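Local coordinates for protein KLLA0E08119p (Kluyveromyces lactis, PDB 3VA7) that probably carboxylates its biotin with ATP and bicarbonate and passes the carboxyl group to urea, being the urea carboxylase part of a longer two-activity enzyme, at residues Asp662-Val667 with Thr778-Pro783; Arg235-Gln240 with Thr270-Leu275; Val60-Asp65 with Glu87-Ile92; Val923-Phe928 with Pro1072-Glu1077. All blocks are in the same frame, centred on the assembly; numbering follows the deposited sequence.

Contact 1 (Asp662-Val667 with Thr778-Pro783); sequences DWKIGV and TIQFVP
The F781 ring overlaps V667 at its CD1 corner, where V667 CG1 sits 3.5 Å from F781 CD1. V667 CG1 gets there because it stands beside its own backbone N (chi1 -59°), which leaves CG2 near V782 O. I665 runs alongside F781, pointing the same way, with I665 CB 4.1 Å from F781 CD1. Beneath them the two strands pair in parallel, D662 level with T778 through V667 with P783; I665 hydrogen-bonds with both neighbours of F781 on the other strand, its N donating to Q780 O at 2.7 Å and its O accepting from V782 N at 2.9 Å. On the sheet face of D662, K664 and Q780, the K664 chain bends at chi2 (-54°) and crosses Q780, carrying NZ to within 2.5 Å of Q780 OE1, tilted from the carboxamide plane. Q780 NE2 also donates to F687 O, which probably fixes the amide's flip. A methionine in place of K664 would probably leave Q780 OE1 without this donor and the amide freer to turn. Further along that face D662 meets T778 and forms a salt bridge with K690. Within the carboxyltransferase A and B region, strand 756-762 and helix 767-770 pack on I665, while L704 of strand 701-705 meets F781.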
loop_
_atom_site.group_PDB
_atom_site.type_symbol
_atom_site.label_atom_id
_atom_site.label_comp_id
_atom_site.label_asym_id
_atom_site.label_seq_id
_atom_site.Cartn_x
_atom_site.Cartn_y
_atom_site.Cartn_z
ATOM N N ASP A 662 -8.809 18.312 29.280
ATOM C CA ASP A 662 -9.378 19.588 28.894
ATOM C C ASP A 662 -8.278 20.479 28.338
ATOM O O ASP A 662 -7.173 20.534 28.905
ATOM C CB ASP A 662 -10.131 20.218 30.061
ATOM C CG ASP A 662 -10.452 21.660 29.821
ATOM O OD1 ASP A 662 -11.504 21.984 29.159
ATOM O OD2 ASP A 662 -9.603 22.466 30.281
ATOM N N TRP A 663 -8.575 21.154 27.224
ATOM C CA TRP A 663 -7.500 21.741 26.433
ATOM C C TRP A 663 -7.923 23.006 25.785
ATOM O O TRP A 663 -9.086 23.120 25.370
ATOM C CB TRP A 663 -7.192 20.829 25.268
ATOM C CG TRP A 663 -6.782 19.444 25.519
ATOM C CD1 TRP A 663 -7.594 18.368 25.768
ATOM C CD2 TRP A 663 -5.441 18.952 25.445
ATOM N NE1 TRP A 663 -6.804 17.209 25.895
ATOM C CE2 TRP A 663 -5.488 17.550 25.689
ATOM C CE3 TRP A 663 -4.208 19.551 25.169
ATOM C CZ2 TRP A 663 -4.356 16.752 25.649
ATOM C CZ3 TRP A 663 -3.056 18.752 25.157
ATOM C CH2 TRP A 663 -3.138 17.368 25.388
ATOM N N LYS A 664 -6.982 23.950 25.653
ATOM C CA LYS A 664 -7.264 25.163 24.841
ATOM C C LYS A 664 -6.451 24.994 23.601
ATOM O O LYS A 664 -5.261 24.631 23.677
ATOM C CB LYS A 664 -6.871 26.474 25.522
ATOM C CG LYS A 664 -7.556 26.770 26.872
ATOM C CD LYS A 664 -9.044 26.705 26.808
ATOM C CE LYS A 664 -9.642 26.534 28.205
ATOM N NZ LYS A 664 -11.124 26.674 28.188
ATOM N N ILE A 665 -7.092 25.226 22.454
ATOM C CA ILE A 665 -6.459 24.945 21.186
ATOM C C ILE A 665 -6.511 26.145 20.275
ATOM O O ILE A 665 -7.604 26.577 19.875
ATOM C CB ILE A 665 -7.068 23.662 20.565
ATOM C CG1 ILE A 665 -6.817 22.484 21.528
ATOM C CG2 ILE A 665 -6.488 23.384 19.158
ATOM C CD1 ILE A 665 -6.925 21.147 20.930
ATOM N N GLY A 666 -5.340 26.695 19.950
ATOM C CA GLY A 666 -5.263 27.945 19.167
ATOM C C GLY A 666 -5.583 27.725 17.700
ATOM O O GLY A 666 -5.131 26.735 17.098
ATOM N N VAL A 667 -6.354 28.620 17.101
ATOM C CA VAL A 667 -6.696 28.485 15.702
ATOM C C VAL A 667 -6.640 29.860 15.057
ATOM O O VAL A 667 -6.753 30.863 15.752
ATOM C CB VAL A 667 -8.163 27.989 15.496
ATOM C CG1 VAL A 667 -8.435 26.615 16.158
ATOM C CG2 VAL A 667 -9.176 29.050 15.937
ATOM N N THR A 778 -12.417 17.514 26.531
ATOM C CA THR A 778 -13.062 18.769 26.160
ATOM C C THR A 778 -12.027 19.728 25.560
ATOM O O THR A 778 -10.861 19.741 25.957
ATOM C CB THR A 778 -13.735 19.465 27.390
ATOM O OG1 THR A 778 -12.825 19.453 28.505
ATOM C CG2 THR A 778 -14.989 18.748 27.797
ATOM N N ILE A 779 -12.443 20.562 24.628
ATOM C CA ILE A 779 -11.517 21.515 24.047
ATOM C C ILE A 779 -12.231 22.809 23.851
ATOM O O ILE A 779 -13.472 22.825 23.782
ATOM C CB ILE A 779 -10.902 21.023 22.676
ATOM C CG1 ILE A 779 -11.922 21.088 21.536
ATOM C CG2 ILE A 779 -10.355 19.588 22.779
ATOM C CD1 ILE A 779 -11.466 20.355 20.259
ATOM N N GLN A 780 -11.459 23.887 23.743
ATOM C CA GLN A 780 -11.986 25.210 23.391
ATOM C C GLN A 780 -11.011 25.811 22.419
ATOM O O GLN A 780 -9.775 25.785 22.625
ATOM C CB GLN A 780 -12.074 26.124 24.610
ATOM C CG GLN A 780 -12.793 27.428 24.329
ATOM C CD GLN A 780 -12.851 28.362 25.547
ATOM O OE1 GLN A 780 -12.022 28.274 26.474
ATOM N NE2 GLN A 780 -13.825 29.267 25.542
ATOM N N PHE A 781 -11.572 26.335 21.339
ATOM C CA PHE A 781 -10.773 26.958 20.287
ATOM C C PHE A 781 -10.534 28.410 20.591
ATOM O O PHE A 781 -11.431 29.190 20.875
ATOM C CB PHE A 781 -11.465 26.791 18.933
ATOM C CG PHE A 781 -11.559 25.364 18.482
ATOM C CD1 PHE A 781 -10.390 24.610 18.272
ATOM C CD2 PHE A 781 -12.807 24.773 18.254
ATOM C CE1 PHE A 781 -10.461 23.299 17.867
ATOM C CE2 PHE A 781 -12.892 23.433 17.832
ATOM C CZ PHE A 781 -11.727 22.682 17.649
ATOM N N VAL A 782 -9.297 28.782 20.507
ATOM C CA VAL A 782 -8.879 30.065 21.002
ATOM C C VAL A 782 -8.330 30.830 19.768
ATOM O O VAL A 782 -7.455 30.321 19.047
ATOM C CB VAL A 782 -7.863 29.729 22.116
ATOM C CG1 VAL A 782 -6.487 29.994 21.715
ATOM C CG2 VAL A 782 -8.257 30.371 23.422
ATOM N N PRO A 783 -8.905 32.006 19.451
ATOM C CA PRO A 783 -8.456 32.745 18.253
ATOM C C PRO A 783 -7.044 33.303 18.380
ATOM O O PRO A 783 -6.587 33.735 19.454
ATOM C CB PRO A 783 -9.461 33.878 18.122
ATOM C CG PRO A 783 -9.981 34.050 19.484
ATOM C CD PRO A 783 -9.879 32.769 20.244
#

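Contact 2 (Arg235-Gln240 with Thr270-Leu275); sequences RHVEIQ and TPAPNL
The backbones of strand 235-240 and loop 270-275 come no nearer than 7.0 Å between V237 CA and A272 CA, so side chains bridge the gap. R235 does most of the work. Its chain, bent at chi3 (57°), presents the guanidinium edge-on to two loop carbonyls, P273 O and N274 O, which lie near the guanidinium plane. R235 NH2 is modelled 2.4 Å from P273 O, a separation too short to take literally at 2.6 Å resolution. R235 NH1 adds only weak bonds, 3.1 Å to P273 O and 3.4 Å to N274 O. The arginine slides past the P273 ring in the opposite direction, placing NH2 3.5 Å from P273 CD. D256 supplies a salt bridge to the same NH2, which probably offsets the buried positive charge. V237 CG1 meets the A272 methyl at 4.2 Å. This is packing within the ATP-grasp part of the biotin carboxylase: strand 235-244 runs between 249-261 and 299-307, M283 of helix 277-293 covers V237, and the loop leads from strand 264-270 into that helix.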
loop_
_atom_site.group_PDB
_atom_site.type_symbol
_atom_site.label_atom_id
_atom_site.label_comp_id
_atom_site.label_asym_id
_atom_site.label_seq_id
_atom_site.Cartn_x
_atom_site.Cartn_y
_atom_site.Cartn_z
ATOM N N ARG A 235 30.791 -32.627 1.759
ATOM C CA ARG A 235 30.400 -31.719 0.675
ATOM C C ARG A 235 29.421 -32.365 -0.327
ATOM O O ARG A 235 29.177 -33.577 -0.286
ATOM C CB ARG A 235 31.636 -31.134 0.001
ATOM C CG ARG A 235 32.313 -30.125 0.905
ATOM C CD ARG A 235 33.638 -29.708 0.370
ATOM N NE ARG A 235 33.525 -29.155 -0.976
ATOM C CZ ARG A 235 34.568 -28.866 -1.759
ATOM N NH1 ARG A 235 35.810 -29.076 -1.334
ATOM N NH2 ARG A 235 34.384 -28.365 -2.980
ATOM N N HIS A 236 28.822 -31.543 -1.189
ATOM C CA HIS A 236 27.875 -32.023 -2.211
ATOM C C HIS A 236 28.388 -31.536 -3.569
ATOM O O HIS A 236 28.256 -30.344 -3.902
ATOM C CB HIS A 236 26.494 -31.485 -1.879
ATOM C CG HIS A 236 25.424 -31.823 -2.865
ATOM N ND1 HIS A 236 24.274 -32.498 -2.497
ATOM C CD2 HIS A 236 25.272 -31.505 -4.179
ATOM C CE1 HIS A 236 23.479 -32.613 -3.551
ATOM N NE2 HIS A 236 24.060 -32.017 -4.583
ATOM N N VAL A 237 29.039 -32.424 -4.325
ATOM C CA VAL A 237 29.580 -32.026 -5.606
ATOM C C VAL A 237 28.783 -32.793 -6.620
ATOM O O VAL A 237 28.644 -34.009 -6.501
ATOM C CB VAL A 237 31.050 -32.329 -5.745
ATOM C CG1 VAL A 237 31.556 -31.800 -7.061
ATOM C CG2 VAL A 237 31.841 -31.699 -4.598
ATOM N N GLU A 238 28.198 -32.103 -7.590
ATOM C CA GLU A 238 27.389 -32.801 -8.549
ATOM C C GLU A 238 27.933 -32.529 -9.935
ATOM O O GLU A 238 28.615 -31.505 -10.173
ATOM C CB GLU A 238 25.927 -32.402 -8.391
ATOM C CG GLU A 238 25.626 -30.931 -8.770
ATOM C CD GLU A 238 24.264 -30.459 -8.300
ATOM O OE1 GLU A 238 23.599 -31.136 -7.467
ATOM O OE2 GLU A 238 23.857 -29.381 -8.773
ATOM N N ILE A 239 27.658 -33.453 -10.848
ATOM C CA ILE A 239 28.090 -33.302 -12.213
ATOM C C ILE A 239 26.884 -33.096 -13.090
ATOM O O ILE A 239 25.915 -33.832 -13.017
ATOM C CB ILE A 239 28.916 -34.512 -12.699
ATOM C CG1 ILE A 239 30.213 -34.662 -11.896
ATOM C CG2 ILE A 239 29.267 -34.368 -14.224
ATOM C CD1 ILE A 239 31.362 -33.842 -12.480
ATOM N N GLN A 240 26.930 -32.072 -13.914
ATOM C CA GLN A 240 25.873 -31.848 -14.886
ATOM C C GLN A 240 26.234 -32.623 -16.127
ATOM O O GLN A 240 27.303 -32.398 -16.724
ATOM C CB GLN A 240 25.781 -30.366 -15.241
ATOM C CG GLN A 240 24.914 -30.080 -16.424
ATOM C CD GLN A 240 23.445 -30.210 -16.093
ATOM O OE1 GLN A 240 22.912 -29.484 -15.246
ATOM N NE2 GLN A 240 22.791 -31.161 -16.725
ATOM N N THR A 270 30.367 -22.892 -8.994
ATOM C CA THR A 270 31.134 -23.639 -9.947
ATOM C C THR A 270 32.337 -22.766 -10.325
ATOM O O THR A 270 32.226 -21.523 -10.376
ATOM C CB THR A 270 30.255 -24.060 -11.191
ATOM O OG1 THR A 270 30.844 -25.182 -11.849
ATOM C CG2 THR A 270 30.099 -22.950 -12.216
ATOM N N PRO A 271 33.507 -23.398 -10.531
ATOM C CA PRO A 271 33.847 -24.820 -10.264
ATOM C C PRO A 271 33.762 -25.106 -8.802
ATOM O O PRO A 271 33.738 -24.191 -8.018
ATOM C CB PRO A 271 35.321 -24.936 -10.690
ATOM C CG PRO A 271 35.536 -23.829 -11.708
ATOM C CD PRO A 271 34.568 -22.696 -11.283
ATOM N N ALA A 272 33.708 -26.369 -8.425
ATOM C CA ALA A 272 33.822 -26.704 -7.021
ATOM C C ALA A 272 35.164 -26.163 -6.461
ATOM O O ALA A 272 36.223 -26.297 -7.086
ATOM C CB ALA A 272 33.721 -28.176 -6.843
ATOM N N PRO A 273 35.123 -25.525 -5.281
ATOM C CA PRO A 273 36.394 -25.125 -4.687
ATOM C C PRO A 273 37.125 -26.355 -4.105
ATOM O O PRO A 273 36.467 -27.336 -3.756
ATOM C CB PRO A 273 35.943 -24.206 -3.558
ATOM C CG PRO A 273 34.643 -24.834 -3.090
ATOM C CD PRO A 273 33.981 -25.223 -4.389
ATOM N N ASN A 274 38.460 -26.280 -4.009
ATOM C CA ASN A 274 39.300 -27.276 -3.290
ATOM C C ASN A 274 39.045 -28.691 -3.734
ATOM O O ASN A 274 38.755 -29.584 -2.914
ATOM C CB ASN A 274 39.114 -27.208 -1.769
ATOM C CG ASN A 274 39.525 -25.860 -1.179
ATOM O OD1 ASN A 274 40.556 -25.264 -1.557
ATOM N ND2 ASN A 274 38.698 -25.360 -0.252
ATOM N N LEU A 275 39.108 -28.863 -5.051
ATOM C CA LEU A 275 38.940 -30.160 -5.666
ATOM C C LEU A 275 39.994 -30.295 -6.735
ATOM O O LEU A 275 40.061 -29.476 -7.660
ATOM C CB LEU A 275 37.551 -30.304 -6.256
ATOM C CG LEU A 275 37.243 -31.529 -7.110
ATOM C CD1 LEU A 275 36.889 -32.710 -6.243
ATOM C CD2 LEU A 275 36.079 -31.172 -8.013
#

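Contact 3 (Val60-Asp65 with Glu87-Ile92); sequences VYSDPD and ETYLDI
Y89 points its ring lengthwise at the turn that follows strand 56-61, so that the hydroxyl enters between S62 and D65. There Y89 OH is gripped twice: it donates to D65 OD2 at 2.7 Å, and it accepts from S62 N at 3.0 Å along a fairly straight line (158° at the hydrogen). D65 OD2 takes the phenol proton on its anti lone pair, with the carboxylate plane turned 49° from the ring. The Y89 torsion (chi1 -61°) keeps CG beside the backbone N and sends the ring across toward the strand end. At one edge, near the ring plane, V60 O lies 3.3 Å from Y89 CE2; that oxygen accepts a hydrogen bond from H70 NE2. These are the loops at the C-terminal ends of neighbouring parallel strands, 56-61 and 76-79, in the five-stranded alpha/beta N-terminal domain of the biotin carboxylase. D65 OD2 makes a salt bridge with R39 besides, and the paired charge probably steadies the carboxylate where Y89 needs it. S62 sits against T88, with S62 CB 3.7 Å from T88 OG1; that hydroxyl bonds to T84 O, and S62 OG to Y409 OH. F113 meets the Y89 ring obliquely. Beyond the tyrosine, a type I turn from T88 to D91 closes with D91 N on T88 O at 3.1 Å, and D91 caps helix 92-101 through its OD2 to K94 N.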
loop_
_atom_site.group_PDB
_atom_site.type_symbol
_atom_site.label_atom_id
_atom_site.label_comp_id
_atom_site.label_asym_id
_atom_site.label_seq_id
_atom_site.Cartn_x
_atom_site.Cartn_y
_atom_site.Cartn_z
ATOM N N VAL A 60 0.919 -23.085 -19.207
ATOM C CA VAL A 60 -0.209 -23.617 -18.469
ATOM C C VAL A 60 -0.240 -22.992 -17.064
ATOM O O VAL A 60 0.790 -22.792 -16.461
ATOM C CB VAL A 60 -0.159 -25.157 -18.363
ATOM C CG1 VAL A 60 -0.457 -25.800 -19.760
ATOM C CG2 VAL A 60 1.190 -25.644 -17.759
ATOM N N TYR A 61 -1.415 -22.688 -16.531
ATOM C CA TYR A 61 -1.468 -22.071 -15.234
ATOM C C TYR A 61 -2.630 -22.524 -14.382
ATOM O O TYR A 61 -3.717 -22.805 -14.880
ATOM C CB TYR A 61 -1.532 -20.564 -15.380
ATOM C CG TYR A 61 -2.636 -20.086 -16.288
ATOM C CD1 TYR A 61 -3.819 -19.551 -15.755
ATOM C CD2 TYR A 61 -2.507 -20.145 -17.688
ATOM C CE1 TYR A 61 -4.822 -19.101 -16.568
ATOM C CE2 TYR A 61 -3.527 -19.700 -18.503
ATOM C CZ TYR A 61 -4.685 -19.187 -17.923
ATOM O OH TYR A 61 -5.718 -18.741 -18.707
ATOM N N SER A 62 -2.381 -22.587 -13.077
ATOM C CA SER A 62 -3.432 -22.699 -12.085
ATOM C C SER A 62 -4.192 -21.388 -11.989
ATOM O O SER A 62 -3.879 -20.421 -12.707
ATOM C CB SER A 62 -2.780 -22.926 -10.752
ATOM O OG SER A 62 -1.989 -21.816 -10.434
ATOM N N ASP A 63 -5.129 -21.307 -11.047
ATOM C CA ASP A 63 -5.849 -20.058 -10.882
ATOM C C ASP A 63 -5.079 -18.939 -10.179
ATOM O O ASP A 63 -5.112 -17.793 -10.657
ATOM C CB ASP A 63 -7.269 -20.272 -10.349
ATOM C CG ASP A 63 -8.193 -20.938 -11.401
ATOM O OD1 ASP A 63 -7.761 -21.192 -12.562
ATOM O OD2 ASP A 63 -9.353 -21.244 -11.054
ATOM N N PRO A 64 -4.352 -19.244 -9.090
ATOM C CA PRO A 64 -3.518 -18.147 -8.557
ATOM C C PRO A 64 -2.436 -17.640 -9.556
ATOM O O PRO A 64 -1.986 -16.467 -9.456
ATOM C CB PRO A 64 -2.860 -18.746 -7.303
ATOM C CG PRO A 64 -3.569 -20.097 -7.063
ATOM C CD PRO A 64 -4.260 -20.496 -8.313
ATOM N N ASP A 65 -2.031 -18.485 -10.522
ATOM C CA ASP A 65 -1.012 -18.057 -11.499
ATOM C C ASP A 65 -1.541 -17.365 -12.727
ATOM O O ASP A 65 -0.760 -17.019 -13.610
ATOM C CB ASP A 65 -0.109 -19.215 -11.932
ATOM C CG ASP A 65 0.811 -19.661 -10.827
ATOM O OD1 ASP A 65 1.214 -18.799 -10.012
ATOM O OD2 ASP A 65 1.127 -20.857 -10.765
ATOM N N GLU A 87 -4.414 -30.310 -8.159
ATOM C CA GLU A 87 -5.568 -29.913 -8.991
ATOM C C GLU A 87 -5.189 -29.498 -10.415
ATOM O O GLU A 87 -6.020 -29.545 -11.327
ATOM C CB GLU A 87 -6.248 -28.726 -8.317
ATOM C CG GLU A 87 -7.732 -28.863 -8.079
ATOM C CD GLU A 87 -8.104 -28.460 -6.652
ATOM O OE1 GLU A 87 -7.598 -27.412 -6.148
ATOM O OE2 GLU A 87 -8.892 -29.222 -6.033
ATOM N N THR A 88 -3.931 -29.075 -10.578
ATOM C CA THR A 88 -3.459 -28.398 -11.800
ATOM C C THR A 88 -2.121 -28.916 -12.391
ATOM O O THR A 88 -2.112 -29.809 -13.251
ATOM C CB THR A 88 -3.396 -26.862 -11.585
ATOM O OG1 THR A 88 -2.711 -26.578 -10.357
ATOM C CG2 THR A 88 -4.814 -26.218 -11.562
ATOM N N TYR A 89 -0.991 -28.375 -11.948
ATOM C CA TYR A 89 0.304 -28.749 -12.545
ATOM C C TYR A 89 0.599 -30.265 -12.581
ATOM O O TYR A 89 1.245 -30.750 -13.528
ATOM C CB TYR A 89 1.439 -27.934 -11.918
ATOM C CG TYR A 89 1.243 -26.441 -12.159
ATOM C CD1 TYR A 89 0.816 -25.592 -11.142
ATOM C CD2 TYR A 89 1.421 -25.894 -13.438
ATOM C CE1 TYR A 89 0.602 -24.241 -11.375
ATOM C CE2 TYR A 89 1.220 -24.540 -13.682
ATOM C CZ TYR A 89 0.810 -23.724 -12.648
ATOM O OH TYR A 89 0.615 -22.396 -12.913
ATOM N N LEU A 90 0.072 -31.000 -11.585
ATOM C CA LEU A 90 0.318 -32.442 -11.405
ATOM C C LEU A 90 -0.656 -33.365 -12.133
ATOM O O LEU A 90 -0.453 -34.579 -12.166
ATOM C CB LEU A 90 0.285 -32.796 -9.922
ATOM C CG LEU A 90 1.436 -32.257 -9.100
ATOM C CD1 LEU A 90 1.089 -32.266 -7.626
ATOM C CD2 LEU A 90 2.724 -33.031 -9.425
ATOM N N ASP A 91 -1.710 -32.791 -12.705
ATOM C CA ASP A 91 -2.800 -33.566 -13.298
ATOM C C ASP A 91 -2.417 -33.830 -14.720
ATOM O O ASP A 91 -2.588 -32.970 -15.591
ATOM C CB ASP A 91 -4.149 -32.797 -13.211
ATOM C CG ASP A 91 -5.376 -33.657 -13.635
ATOM O OD1 ASP A 91 -6.160 -34.044 -12.744
ATOM O OD2 ASP A 91 -5.568 -33.927 -14.846
ATOM N N ILE A 92 -1.879 -35.025 -14.943
ATOM C CA ILE A 92 -1.395 -35.429 -16.255
ATOM C C ILE A 92 -2.462 -35.228 -17.328
ATOM O O ILE A 92 -2.159 -34.873 -18.477
ATOM C CB ILE A 92 -0.926 -36.893 -16.242
ATOM C CG1 ILE A 92 0.239 -37.068 -15.242
ATOM C CG2 ILE A 92 -0.604 -37.382 -17.658
ATOM C CD1 ILE A 92 0.783 -38.506 -15.085
#

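Contact 4 (Val923-Phe928 with Pro1072-Glu1077); sequences VKSKIF and PFDQVE
One face of the F1073 ring carries V923 CG1, a CH-pi contact 4.3 Å from the ring centroid and 20° off its normal; V923 CG2 lies nearer the ring's root, 3.9 Å from F1073 CG. The other aromatic, F928, has Q1075 O at its edge near the ring plane, and D1074 OD2 comes in obliquely to F928 CE1, carboxylate and ring planes 42° apart. Both rings flank a parallel pairing of strands 922-934 and 1075-1081, in a mixed sheet of the carboxyltransferase region. I927 stands level with Q1075 and F928 with V1076; F928 N reaches Q1075 O at 2.6 Å, almost in line. Before the regular pairing starts, side chains make the bonds. S925 OG donates to F1073 O, and D1074 OD1 accepts K926 N at 2.7 Å, the N-H arriving from above the carboxylate plane (48° out). D1074 lies alongside K926, pointing the same way, and its OD2 also takes T1071 N, so the carboxylate ties the incoming loop to the strand edge. An alanine at D1074 would probably leave the amides of K926 and T1071 without these acceptors and let the loop shift. K926 NZ stays 4.9 Å from D1074 OD2, the two bridged by a water. Strand 984-989 packs on the loop side, with V986 against D1074. A second water donates to K924 O at 2.7 Å and to P1072 O.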
loop_
_atom_site.group_PDB
_atom_site.type_symbol
_atom_site.label_atom_id
_atom_site.label_comp_id
_atom_site.label_asym_id
_atom_site.label_seq_id
_atom_site.Cartn_x
_atom_site.Cartn_y
_atom_site.Cartn_z
ATOM N N VAL A 923 -8.123 23.170 -23.817
ATOM C CA VAL A 923 -7.211 22.456 -22.900
ATOM C C VAL A 923 -7.076 21.022 -23.358
ATOM O O VAL A 923 -7.991 20.465 -23.933
ATOM C CB VAL A 923 -7.743 22.397 -21.429
ATOM C CG1 VAL A 923 -7.432 23.588 -20.695
ATOM C CG2 VAL A 923 -9.237 22.174 -21.393
ATOM N N LYS A 924 -5.937 20.418 -23.106
ATOM C CA LYS A 924 -5.771 18.991 -23.320
ATOM C C LYS A 924 -6.752 18.325 -22.363
ATOM O O LYS A 924 -6.902 18.750 -21.197
ATOM C CB LYS A 924 -4.336 18.561 -23.000
ATOM C CG LYS A 924 -3.216 19.160 -23.914
ATOM C CD LYS A 924 -2.417 18.066 -24.734
ATOM C CE LYS A 924 -1.141 17.547 -23.973
ATOM N NZ LYS A 924 -0.604 16.222 -24.511
ATOM N N SER A 925 -7.465 17.323 -22.856
ATOM C CA SER A 925 -8.417 16.600 -22.016
ATOM C C SER A 925 -8.406 15.111 -22.318
ATOM O O SER A 925 -8.741 14.719 -23.446
ATOM C CB SER A 925 -9.812 17.152 -22.258
ATOM O OG SER A 925 -10.741 16.535 -21.400
ATOM N N LYS A 926 -8.018 14.303 -21.339
ATOM C CA LYS A 926 -8.148 12.819 -21.442
ATOM C C LYS A 926 -9.580 12.313 -21.138
ATOM O O LYS A 926 -10.195 12.712 -20.150
ATOM C CB LYS A 926 -7.114 12.050 -20.584
ATOM C CG LYS A 926 -5.655 12.286 -20.978
ATOM C CD LYS A 926 -4.668 11.346 -20.279
ATOM C CE LYS A 926 -3.250 11.986 -20.178
ATOM N NZ LYS A 926 -3.077 12.949 -18.971
ATOM N N ILE A 927 -10.098 11.469 -22.025
ATOM C CA ILE A 927 -11.476 10.896 -21.936
ATOM C C ILE A 927 -11.396 9.458 -21.482
ATOM O O ILE A 927 -10.869 8.603 -22.190
ATOM C CB ILE A 927 -12.239 10.906 -23.323
ATOM C CG1 ILE A 927 -12.270 12.313 -23.919
ATOM C CG2 ILE A 927 -13.656 10.388 -23.177
ATOM C CD1 ILE A 927 -12.461 12.283 -25.398
ATOM N N PHE A 928 -11.907 9.229 -20.285
ATOM C CA PHE A 928 -11.923 7.916 -19.671
ATOM C C PHE A 928 -13.322 7.308 -19.814
ATOM O O PHE A 928 -14.325 7.942 -19.424
ATOM C CB PHE A 928 -11.571 8.043 -18.169
ATOM C CG PHE A 928 -10.085 8.257 -17.888
ATOM C CD1 PHE A 928 -9.494 9.492 -18.103
ATOM C CD2 PHE A 928 -9.284 7.203 -17.444
ATOM C CE1 PHE A 928 -8.089 9.707 -17.867
ATOM C CE2 PHE A 928 -7.887 7.404 -17.211
ATOM C CZ PHE A 928 -7.301 8.677 -17.411
ATOM N N PRO A 1072 -7.500 17.503 -13.773
ATOM C CA PRO A 1072 -8.584 18.469 -14.048
ATOM C C PRO A 1072 -8.731 18.739 -15.532
ATOM O O PRO A 1072 -7.705 18.803 -16.280
ATOM C CB PRO A 1072 -8.136 19.724 -13.313
ATOM C CG PRO A 1072 -7.259 19.172 -12.164
ATOM C CD PRO A 1072 -6.568 17.977 -12.733
ATOM N N PHE A 1073 -9.999 18.870 -15.957
ATOM C CA PHE A 1073 -10.392 19.008 -17.385
ATOM C C PHE A 1073 -10.539 17.701 -18.163
ATOM O O PHE A 1073 -11.096 17.733 -19.242
ATOM C CB PHE A 1073 -9.489 19.973 -18.161
ATOM C CG PHE A 1073 -9.466 21.344 -17.600
ATOM C CD1 PHE A 1073 -8.279 21.894 -17.125
ATOM C CD2 PHE A 1073 -10.631 22.087 -17.505
ATOM C CE1 PHE A 1073 -8.281 23.166 -16.593
ATOM C CE2 PHE A 1073 -10.634 23.376 -16.958
ATOM C CZ PHE A 1073 -9.485 23.906 -16.498
ATOM N N ASP A 1074 -10.029 16.583 -17.641
ATOM C CA ASP A 1074 -10.405 15.264 -18.133
ATOM C C ASP A 1074 -11.908 14.984 -18.034
ATOM O O ASP A 1074 -12.681 15.622 -17.258
ATOM C CB ASP A 1074 -9.706 14.156 -17.345
ATOM C CG ASP A 1074 -8.211 14.011 -17.699
ATOM O OD1 ASP A 1074 -7.758 14.688 -18.660
ATOM O OD2 ASP A 1074 -7.507 13.214 -17.011
ATOM N N GLN A 1075 -12.298 13.966 -18.782
ATOM C CA GLN A 1075 -13.686 13.530 -18.827
ATOM C C GLN A 1075 -13.840 12.065 -18.489
ATOM O O GLN A 1075 -13.107 11.178 -19.000
ATOM C CB GLN A 1075 -14.280 13.784 -20.210
ATOM C CG GLN A 1075 -14.745 15.205 -20.423
ATOM C CD GLN A 1075 -14.852 15.585 -21.876
ATOM O OE1 GLN A 1075 -15.659 15.017 -22.637
ATOM N NE2 GLN A 1075 -14.037 16.557 -22.281
ATOM N N VAL A 1076 -14.816 11.806 -17.637
ATOM C CA VAL A 1076 -15.143 10.440 -17.262
ATOM C C VAL A 1076 -16.494 10.176 -17.786
ATOM O O VAL A 1076 -17.421 10.961 -17.533
ATOM C CB VAL A 1076 -15.128 10.249 -15.726
ATOM C CG1 VAL A 1076 -15.738 8.868 -15.308
ATOM C CG2 VAL A 1076 -13.682 10.368 -15.215
ATOM N N GLU A 1077 -16.617 9.076 -18.516
ATOM C CA GLU A 1077 -17.958 8.544 -18.959
ATOM C C GLU A 1077 -18.210 7.160 -18.370
ATOM O O GLU A 1077 -17.301 6.342 -18.293
ATOM C CB GLU A 1077 -18.101 8.487 -20.482
ATOM C CG GLU A 1077 -18.251 9.860 -21.152
ATOM C CD GLU A 1077 -18.547 9.763 -22.682
ATOM O OE1 GLU A 1077 -17.845 10.414 -23.494
ATOM O OE2 GLU A 1077 -19.502 9.029 -23.069
HETATM O O HOH W 1 -5.988 18.292 -18.680
HETATM O O HOH W 2 -5.042 12.314 -16.774
#

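How the contacts relate
From the N terminus, contact 3 comes first, closing a short excursion through helix 69-73 and strand 76-79 of the biotin carboxylase. Contact 2 follows in the same enzyme part, closing an antiparallel meander through strands 249-261 and 264-270. Contact 1 then closes a 110-residue loop in the carboxyltransferase A and B region, pairing strands 662-669 and 778-783, the first and last of their sheet; contact 4 closes one of 143 residues, joining strand 922-934 to 1075-1081. All four are in series: none nests or crosses. Contacts 1 and 2 lie on opposite sides of the chain's centre, 74 Å between centres. The side chain of F781 is about 13 Å from the bound biotin group, that of V1076 about 14 Å from the bound urea.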